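Local coordinates for protein UDP-D-quinovosamine 4-dehydrogenase (Vibrio fischeri, PDB 3NKL) that probably acts as an oxidoreductase and lyase on a nucleotide sugar, represented here by a Rossmann-like domain cut from a longer membrane protein, at residues B[69-74]-B[86-91]; B[10-15]-B[49-54]; B[21-26]-B[112-117]. One frame throughout, in Å; residues are numbered along the deposited sequence.

All three contacts fasten elements onto one mixed sheet, and their centres are 12 to 15 Å apart. Contacts 1 and 2 meet where strand 68-71 runs beside strand 5-10. Leu-70 O lies 2.8 Å from Tyr-10 N, a probable hydrogen bond. A second, from Ala-72 N to Tyr-10 O, is also 2.8 Å long, and Leu-71 CD2 packs 3.6 Å from Tyr-10 CB. Contact 3 lies over the face of strand 68-71 opposite contact 1, where Leu-70 CD1 comes 3.9 Å from Leu-114 CD1. Helix 14-25 serves contact 2 with its N-terminal end, at a sulfate, and contact 3 with its C-terminal end. Contact 2 holds Gly-11 and Gly-13 of the presumed nucleotide-binding loop.

Contact 1: B[69-74]-B[86-91]; sequences VLLAVP and ESLAKL
Val-69, in strand 68-71, and Leu-88, near the end of helix 78-89, form the closest backbone approach, with CA atoms 7.8 Å apart, a separation that leaves the meeting to side chains. No hydrogen bond crosses the gap; the three touching residues are all buried, and the interface between the segments amounts to 116 Å². Leu-88 points its CB toward the strand, and its two methyls do all the touching from the helix side. CD1 rests over the pair of strand side chains, 3.8 Å from Val-69 CG1 and 3.6 Å from Leu-71 CD2. CD2 of Leu-88 meets the valine too, 4.0 Å from Val-69 CG1. The valine reaches the helix with a single branch, because CG1 stands anti to its backbone N (chi1 170°). Directions separate the two pairs: the Val-69 and Leu-88 side chains cross at about a right angle, whereas Leu-71 and Leu-88 slide past each other in opposite senses. Strand 68-71, helix 78-89 and strand 94-97 make one beta-alpha-beta unit of the Rossmann-like sheet, and the contact packs the crossover helix on the first strand of the unit. The alternation along the strand is visible in Leu-70, whose CB points away and which packs on Leu-19 and Leu-23 of helix 14-25. Leu-88 spreads further, onto Val-95 of the next parallel strand, 94-97, and Leu-57 of helix 57-64.

Contact 2: B[10-15]-B[49-54]; sequences YGAGSA and ITIYRP. With SO4 (sulfate ion), chain K; SO4 (sulfate ion), chain C.
Tyr-10, at the end of strand 5-10, brings its hydroxyl oxygen against the Pro-54 ring, with OH 3.5 Å from CG and 3.7 Å from CB. Its CG is anti to the backbone N (chi1 -152°), which carries the ring out so that it crosses the proline at about a right angle; the hydroxyl is hydrogen-bonded to Asp-37. Gly-11 has a phi of 121°, where a side chain would run into the carbonyl O of Tyr-10. Ala-12 then packs its methyl on Ile-51, where CB to CD1 is a tight 3.5 Å, and CG1 and CG2 of Ile-51 each back Ala-12 CB at 3.8 Å. Gly-13 is the N-cap of helix 14-25, and with Gly-11 fits a Rossmann-type GxGxxG pattern. Ser-14 opens the helix and grips a sulfate twice: its N donates to O1 over 2.8 Å at 162°, and its OG to O4 over 2.7 Å. This anion, probably from the crystallisation liquor, also binds Ser-14 N and Ser-75 OG of the second subunit, consistent with a phosphate-binding loop at the dimer interface. A second sulfate, probably of the same origin, takes a weak bond of 2.6 Å to its O3 from Arg-53 NH2, at the guanidinium edge, and another from Lys-55 N. Ala-12 also packs on Phe-34 of strand 29-35, which lies between strands 5-10 and 49-52 in the sheet.

Contact 3: B[21-26]-B[112-117]; sequences NMLRQG and GQLKEV
The C-terminal end of helix 14-25, the helix that follows the glycine-rich loop of this Rossmann-like domain, packs through Met-22 and Leu-23 on the turn leading into strand 115-116, antiparallel and outermost in the sheet of this chain. The backbones come nearest at Met-22 and Gly-112, whose CA atoms are 6.2 Å apart. Glycine presents only its backbone here, and the residue at position 22, a selenomethionine, lies along it. CG of Met-22 rests 3.8 Å from Gly-112 CA. The chain then bends twice, at chi2 (87°) and chi3 (55°); in the conformer described, CE stands 3.8 Å from Gly-112 N, a contact that is less certain because a second conformer was deposited. That same Gly-112 N is hydrogen-bonded to Ser-110 OG. One residue on from Met-22 and two on from Gly-112, Leu-23 and Leu-114 meet more loosely, CD2 to CD1 at 4.5 Å. The CB of Leu-114 points toward the helix; that of Leu-23 does not, but its methyls swing nearer. Both leucines also reach Leu-70 of strand 68-71 and Phe-29 of strand 29-35, so their meeting belongs to a larger apolar layer on that face of the sheet. No hydrogen bond or charge pair joins the segments, and the 123 Å² between them rests on van der Waals contact, chiefly between carbon atoms, an apolar kind of packing with little directional demand.

Contact 1: B[69-74]-B[86-91]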
loop_
_atom_site.group_PDB
_atom_site.type_symbol
_atom_site.label_atom_id
_atom_site.label_comp_id
_atom_site.label_asym_id
_atom_site.label_seq_id
_atom_site.Cartn_x
_atom_site.Cartn_y
_atom_site.Cartn_z
ATOM N N VAL B 69 11.306 11.611 -9.602
ATOM C CA VAL B 69 10.821 10.711 -8.570
ATOM C C VAL B 69 9.424 10.252 -8.966
ATOM O O VAL B 69 8.603 11.055 -9.409
ATOM C CB VAL B 69 10.845 11.385 -7.170
ATOM C CG1 VAL B 69 10.095 10.530 -6.130
ATOM C CG2 VAL B 69 12.310 11.648 -6.740
ATOM N N LEU B 70 9.177 8.951 -8.858
ATOM C CA LEU B 70 7.900 8.367 -9.256
ATOM C C LEU B 70 7.069 8.014 -8.027
ATOM O O LEU B 70 7.544 7.326 -7.126
ATOM C CB LEU B 70 8.146 7.099 -10.077
ATOM C CG LEU B 70 9.127 7.214 -11.251
ATOM C CD1 LEU B 70 9.146 5.876 -11.993
ATOM C CD2 LEU B 70 8.729 8.338 -12.175
ATOM N N LEU B 71 5.819 8.452 -8.000
ATOM C CA LEU B 71 4.951 8.177 -6.851
ATOM C C LEU B 71 4.145 6.910 -7.085
ATOM O O LEU B 71 3.443 6.796 -8.086
ATOM C CB LEU B 71 3.983 9.327 -6.611
ATOM C CG LEU B 71 4.622 10.691 -6.340
ATOM C CD1 LEU B 71 3.537 11.701 -6.050
ATOM C CD2 LEU B 71 5.585 10.617 -5.170
ATOM N N ALA B 72 4.258 5.965 -6.161
ATOM C CA ALA B 72 3.468 4.751 -6.207
ATOM C C ALA B 72 2.801 4.596 -4.838
ATOM O O ALA B 72 3.045 3.623 -4.114
ATOM C CB ALA B 72 4.356 3.543 -6.537
ATOM N N VAL B 73 1.977 5.587 -4.488
ATOM C CA VAL B 73 1.246 5.593 -3.224
ATOM C C VAL B 73 -0.250 5.826 -3.444
ATOM O O VAL B 73 -0.821 6.791 -2.936
ATOM C CB VAL B 73 1.782 6.670 -2.264
ATOM C CG1 VAL B 73 3.129 6.226 -1.678
ATOM C CG2 VAL B 73 1.893 8.038 -2.974
ATOM N N PRO B 74 -0.888 4.925 -4.196
ATOM C CA PRO B 74 -2.324 5.052 -4.484
ATOM C C PRO B 74 -3.175 4.991 -3.195
ATOM O O PRO B 74 -4.320 5.450 -3.187
ATOM C CB PRO B 74 -2.613 3.844 -5.393
ATOM C CG PRO B 74 -1.511 2.855 -5.103
ATOM C CD PRO B 74 -0.286 3.753 -4.860
ATOM N N GLU B 86 4.702 18.150 -2.498
ATOM C CA GLU B 86 5.355 19.422 -2.197
ATOM C C GLU B 86 6.758 19.227 -1.623
ATOM O O GLU B 86 7.671 20.004 -1.925
ATOM C CB GLU B 86 4.475 20.281 -1.275
ATOM C CG GLU B 86 3.159 20.672 -1.960
ATOM C CD GLU B 86 2.309 21.651 -1.155
ATOM O OE1 GLU B 86 2.847 22.660 -0.643
ATOM O OE2 GLU B 86 1.090 21.414 -1.053
ATOM N N SER B 87 6.933 18.187 -0.816
ATOM C CA SER B 87 8.250 17.852 -0.276
ATOM C C SER B 87 9.244 17.565 -1.404
ATOM O O SER B 87 10.411 17.942 -1.329
ATOM C CB SER B 87 8.164 16.672 0.711
ATOM O OG SER B 87 8.168 15.397 0.061
ATOM N N LEU B 88 8.777 16.922 -2.467
ATOM C CA LEU B 88 9.639 16.636 -3.617
ATOM C C LEU B 88 9.873 17.855 -4.510
ATOM O O LEU B 88 10.976 18.061 -5.045
ATOM C CB LEU B 88 9.041 15.485 -4.450
ATOM C CG LEU B 88 8.906 14.178 -3.656
ATOM C CD1 LEU B 88 8.010 13.198 -4.402
ATOM C CD2 LEU B 88 10.313 13.562 -3.459
ATOM N N ALA B 89 8.834 18.656 -4.697
ATOM C CA ALA B 89 8.971 19.854 -5.518
ATOM C C ALA B 89 10.133 20.695 -5.066
ATOM O O ALA B 89 10.867 21.247 -5.894
ATOM C CB ALA B 89 7.701 20.681 -5.479
ATOM N N LYS B 90 10.258 20.860 -3.748
ATOM C CA LYS B 90 11.265 21.731 -3.189
ATOM C C LYS B 90 12.669 21.133 -3.263
ATOM O O LYS B 90 13.631 21.761 -2.832
ATOM C CB LYS B 90 10.925 22.088 -1.736
ATOM C CG LYS B 90 9.592 22.811 -1.603
ATOM C CD LYS B 90 9.121 22.880 -0.132
ATOM C CE LYS B 90 7.808 23.640 -0.003
ATOM N NZ LYS B 90 7.201 23.439 1.353
ATOM N N LEU B 91 12.782 19.921 -3.802
ATOM C CA LEU B 91 14.096 19.320 -4.012
ATOM C C LEU B 91 14.477 19.359 -5.495
ATOM O O LEU B 91 15.436 18.708 -5.906
ATOM C CB LEU B 91 14.124 17.871 -3.516
ATOM C CG LEU B 91 13.879 17.710 -2.009
ATOM C CD1 LEU B 91 13.834 16.237 -1.643
ATOM C CD2 LEU B 91 15.006 18.416 -1.273
#

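Contact 2: B[10-15]-B[49-54]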
loop_
_atom_site.group_PDB
_atom_site.type_symbol
_atom_site.label_atom_id
_atom_site.label_comp_id
_atom_site.label_asym_id
_atom_site.label_seq_id
_atom_site.Cartn_x
_atom_site.Cartn_y
_atom_site.Cartn_z
ATOM N N TYR B 10 8.665 6.420 -4.720
ATOM C CA TYR B 10 8.092 6.734 -3.426
ATOM C C TYR B 10 6.923 5.772 -3.240
ATOM O O TYR B 10 5.936 5.861 -3.959
ATOM C CB TYR B 10 7.591 8.184 -3.412
ATOM C CG TYR B 10 7.585 8.851 -2.058
ATOM C CD1 TYR B 10 6.754 8.397 -1.031
ATOM C CD2 TYR B 10 8.411 9.941 -1.800
ATOM C CE1 TYR B 10 6.745 9.011 0.210
ATOM C CE2 TYR B 10 8.402 10.567 -0.559
ATOM C CZ TYR B 10 7.584 10.094 0.435
ATOM O OH TYR B 10 7.595 10.729 1.651
ATOM N N GLY B 11 7.048 4.860 -2.276
ATOM C CA GLY B 11 6.015 3.877 -1.966
ATOM C C GLY B 11 6.618 2.494 -2.148
ATOM O O GLY B 11 6.849 2.068 -3.277
ATOM N N ALA B 12 6.891 1.807 -1.040
ATOM C CA ALA B 12 7.469 0.466 -1.091
ATOM C C ALA B 12 6.469 -0.623 -0.707
ATOM O O ALA B 12 6.841 -1.646 -0.121
ATOM C CB ALA B 12 8.727 0.377 -0.209
ATOM N N GLY B 13 5.203 -0.405 -1.049
ATOM C CA GLY B 13 4.172 -1.410 -0.827
ATOM C C GLY B 13 4.005 -2.188 -2.117
ATOM O O GLY B 13 4.827 -2.072 -3.027
ATOM N N SER B 14 2.930 -2.962 -2.220
ATOM C CA SER B 14 2.705 -3.760 -3.423
ATOM C C SER B 14 2.664 -2.950 -4.722
ATOM O O SER B 14 3.035 -3.468 -5.769
ATOM C CB SER B 14 1.429 -4.599 -3.296
ATOM O OG SER B 14 0.271 -3.764 -3.331
ATOM N N ALA B 15 2.183 -1.710 -4.683
ATOM C CA ALA B 15 2.125 -0.910 -5.913
ATOM C C ALA B 15 3.509 -0.536 -6.380
ATOM O O ALA B 15 3.818 -0.691 -7.554
ATOM C CB ALA B 15 1.261 0.367 -5.726
ATOM N N ILE B 49 16.709 -3.848 -4.059
ATOM C CA ILE B 49 16.619 -2.408 -3.901
ATOM C C ILE B 49 16.411 -2.159 -2.424
ATOM O O ILE B 49 15.574 -2.812 -1.813
ATOM C CB ILE B 49 15.358 -1.867 -4.611
ATOM C CG1 ILE B 49 15.067 -2.661 -5.880
ATOM C CG2 ILE B 49 15.485 -0.391 -4.917
ATOM C CD1 ILE B 49 13.881 -2.142 -6.633
ATOM N N THR B 50 17.130 -1.213 -1.832
ATOM C CA THR B 50 16.802 -0.896 -0.448
ATOM C C THR B 50 15.795 0.263 -0.309
ATOM O O THR B 50 15.625 1.087 -1.221
ATOM C CB THR B 50 18.060 -0.816 0.482
ATOM O OG1 THR B 50 18.180 0.483 1.071
ATOM C CG2 THR B 50 19.322 -1.179 -0.272
ATOM N N ILE B 51 15.102 0.264 0.824
ATOM C CA ILE B 51 14.011 1.182 1.134
ATOM C C ILE B 51 14.482 2.152 2.207
ATOM O O ILE B 51 15.108 1.732 3.175
ATOM C CB ILE B 51 12.799 0.409 1.708
ATOM C CG1 ILE B 51 12.278 -0.629 0.720
ATOM C CG2 ILE B 51 11.667 1.355 2.058
ATOM C CD1 ILE B 51 11.199 -1.513 1.316
ATOM N N TYR B 52 14.193 3.441 2.047
ATOM C CA TYR B 52 14.666 4.440 3.004
ATOM C C TYR B 52 13.538 5.356 3.451
ATOM O O TYR B 52 12.612 5.628 2.694
ATOM C CB TYR B 52 15.774 5.322 2.404
ATOM C CG TYR B 52 16.997 4.584 1.931
ATOM C CD1 TYR B 52 18.075 4.378 2.782
ATOM C CD2 TYR B 52 17.083 4.101 0.634
ATOM C CE1 TYR B 52 19.209 3.710 2.349
ATOM C CE2 TYR B 52 18.215 3.437 0.189
ATOM C CZ TYR B 52 19.269 3.241 1.058
ATOM O OH TYR B 52 20.381 2.567 0.632
ATOM N N ARG B 53 13.647 5.856 4.678
ATOM C CA ARG B 53 12.716 6.850 5.184
ATOM C C ARG B 53 12.947 8.149 4.418
ATOM O O ARG B 53 14.044 8.374 3.867
ATOM C CB ARG B 53 12.941 7.069 6.686
ATOM C CG ARG B 53 14.362 7.557 7.001
ATOM C CD ARG B 53 14.390 8.623 8.098
ATOM N NE ARG B 53 14.635 8.084 9.430
ATOM C CZ ARG B 53 14.213 8.653 10.557
ATOM N NH1 ARG B 53 14.487 8.092 11.727
ATOM N NH2 ARG B 53 13.509 9.777 10.518
ATOM N N PRO B 54 11.924 9.016 4.378
ATOM C CA PRO B 54 11.965 10.204 3.516
ATOM C C PRO B 54 13.075 11.186 3.894
ATOM O O PRO B 54 13.417 12.052 3.099
ATOM C CB PRO B 54 10.601 10.861 3.741
ATOM C CG PRO B 54 9.729 9.787 4.312
ATOM C CD PRO B 54 10.614 8.833 5.035
HETATM S S SO4 K . 11.226 11.138 8.148
HETATM O O1 SO4 K . 12.131 10.207 7.488
HETATM O O2 SO4 K . 9.877 10.556 8.216
HETATM O O3 SO4 K . 11.719 11.378 9.509
HETATM O O4 SO4 K . 11.177 12.407 7.418
HETATM S S SO4 C . 0.159 -2.744 0.161
HETATM O O1 SO4 C . 1.469 -3.406 0.144
HETATM O O2 SO4 C . -0.470 -3.030 1.463
HETATM O O3 SO4 C . 0.315 -1.303 0.055
HETATM O O4 SO4 C . -0.714 -3.254 -0.895
#

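Contact 3: B[21-26]-B[112-117]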
loop_
_atom_site.group_PDB
_atom_site.type_symbol
_atom_site.label_atom_id
_atom_site.label_comp_id
_atom_site.label_asym_id
_atom_site.label_seq_id
_atom_site.Cartn_x
_atom_site.Cartn_y
_atom_site.Cartn_z
ATOM N N ASN B 21 9.130 -3.440 -11.065
ATOM C CA ASN B 21 9.259 -4.511 -12.071
ATOM C C ASN B 21 8.903 -4.048 -13.473
ATOM O O ASN B 21 9.572 -4.404 -14.438
ATOM C CB ASN B 21 8.379 -5.709 -11.718
ATOM C CG ASN B 21 8.901 -6.484 -10.540
ATOM O OD1 ASN B 21 8.179 -7.282 -9.945
ATOM N ND2 ASN B 21 10.159 -6.258 -10.195
HETATM N N MSE B 22 7.816 -3.293 -13.580
HETATM C CA MSE B 22 7.453 -2.631 -14.820
HETATM C C MSE B 22 8.719 -1.969 -15.355
HETATM O O MSE B 22 9.187 -2.277 -16.455
HETATM C CB MSE B 22 6.404 -1.554 -14.541
HETATM C CG MSE B 22 5.381 -1.325 -15.643
HETATM SE SE MSE B 22 3.914 -2.560 -15.390
HETATM C CE MSE B 22 3.471 -2.093 -13.550
ATOM N N LEU B 23 9.286 -1.074 -14.548
ATOM C CA LEU B 23 10.475 -0.285 -14.949
ATOM C C LEU B 23 11.727 -1.124 -15.214
ATOM O O LEU B 23 12.401 -0.952 -16.237
ATOM C CB LEU B 23 10.820 0.736 -13.864
ATOM C CG LEU B 23 9.688 1.651 -13.393
ATOM C CD1 LEU B 23 10.226 2.699 -12.454
ATOM C CD2 LEU B 23 8.984 2.318 -14.570
ATOM N N ARG B 24 12.071 -1.984 -14.260
ATOM C CA ARG B 24 13.352 -2.684 -14.294
ATOM C C ARG B 24 13.467 -3.578 -15.510
ATOM O O ARG B 24 14.559 -3.771 -16.044
ATOM C CB ARG B 24 13.571 -3.503 -13.027
ATOM C CG ARG B 24 14.800 -3.096 -12.251
ATOM C CD ARG B 24 15.310 -4.263 -11.447
ATOM N NE ARG B 24 14.221 -4.883 -10.710
ATOM C CZ ARG B 24 13.693 -4.363 -9.612
ATOM N NH1 ARG B 24 12.701 -4.978 -8.988
ATOM N NH2 ARG B 24 14.166 -3.220 -9.142
ATOM N N GLN B 25 12.339 -4.120 -15.948
ATOM C CA GLN B 25 12.304 -4.921 -17.161
ATOM C C GLN B 25 12.411 -3.993 -18.362
ATOM O O GLN B 25 12.867 -4.394 -19.432
ATOM C CB GLN B 25 11.001 -5.725 -17.248
ATOM C CG GLN B 25 9.799 -4.922 -17.755
ATOM C CD GLN B 25 8.516 -5.737 -17.791
ATOM O OE1 GLN B 25 8.550 -6.965 -17.806
ATOM N NE2 GLN B 25 7.378 -5.052 -17.807
ATOM N N GLY B 26 11.987 -2.749 -18.173
ATOM C CA GLY B 26 11.933 -1.780 -19.253
ATOM C C GLY B 26 13.249 -1.079 -19.546
ATOM O O GLY B 26 14.268 -1.316 -18.881
ATOM N N GLY B 112 1.906 1.077 -14.937
ATOM C CA GLY B 112 3.024 1.650 -15.671
ATOM C C GLY B 112 2.715 2.988 -16.327
ATOM O O GLY B 112 3.610 3.607 -16.871
ATOM N N GLN B 113 1.454 3.429 -16.322
ATOM C CA GLN B 113 1.135 4.729 -16.936
ATOM C C GLN B 113 1.527 5.837 -15.963
ATOM O O GLN B 113 0.928 5.986 -14.893
ATOM C CB GLN B 113 -0.353 4.827 -17.297
ATOM C CG GLN B 113 -0.804 3.837 -18.384
ATOM C CD GLN B 113 -2.286 3.983 -18.735
ATOM O OE1 GLN B 113 -3.078 3.061 -18.540
ATOM N NE2 GLN B 113 -2.654 5.143 -19.281
ATOM N N LEU B 114 2.532 6.617 -16.327
ATOM C CA LEU B 114 3.080 7.620 -15.419
ATOM C C LEU B 114 2.686 9.006 -15.899
ATOM O O LEU B 114 3.009 9.380 -17.024
ATOM C CB LEU B 114 4.614 7.515 -15.411
ATOM C CG LEU B 114 5.186 6.240 -14.773
ATOM C CD1 LEU B 114 6.684 6.159 -15.011
ATOM C CD2 LEU B 114 4.864 6.203 -13.269
ATOM N N LYS B 115 1.989 9.761 -15.049
ATOM C CA LYS B 115 1.539 11.098 -15.412
ATOM C C LYS B 115 2.273 12.158 -14.598
ATOM O O LYS B 115 2.499 11.976 -13.402
ATOM C CB LYS B 115 0.046 11.186 -15.099
ATOM C CG LYS B 115 -0.603 12.515 -15.440
ATOM C CD LYS B 115 -2.113 12.321 -15.309
ATOM C CE LYS B 115 -2.724 13.369 -14.435
ATOM N NZ LYS B 115 -2.916 14.601 -15.234
ATOM N N GLU B 116 2.624 13.273 -15.232
ATOM C CA GLU B 116 3.235 14.392 -14.499
ATOM C C GLU B 116 2.212 14.946 -13.499
ATOM O O GLU B 116 1.049 15.116 -13.851
ATOM C CB GLU B 116 3.727 15.470 -15.484
ATOM C CG GLU B 116 4.711 14.915 -16.522
ATOM C CD GLU B 116 5.200 15.928 -17.564
ATOM O OE1 GLU B 116 6.215 15.618 -18.231
ATOM O OE2 GLU B 116 4.580 17.005 -17.736
ATOM N N VAL B 117 2.608 15.194 -12.247
ATOM C CA VAL B 117 1.651 15.760 -11.289
ATOM C C VAL B 117 1.216 17.165 -11.725
ATOM O O VAL B 117 1.949 17.843 -12.447
ATOM C CB VAL B 117 2.169 15.782 -9.836
ATOM C CG1 VAL B 117 2.507 14.357 -9.387
ATOM C CG2 VAL B 117 3.351 16.717 -9.700
#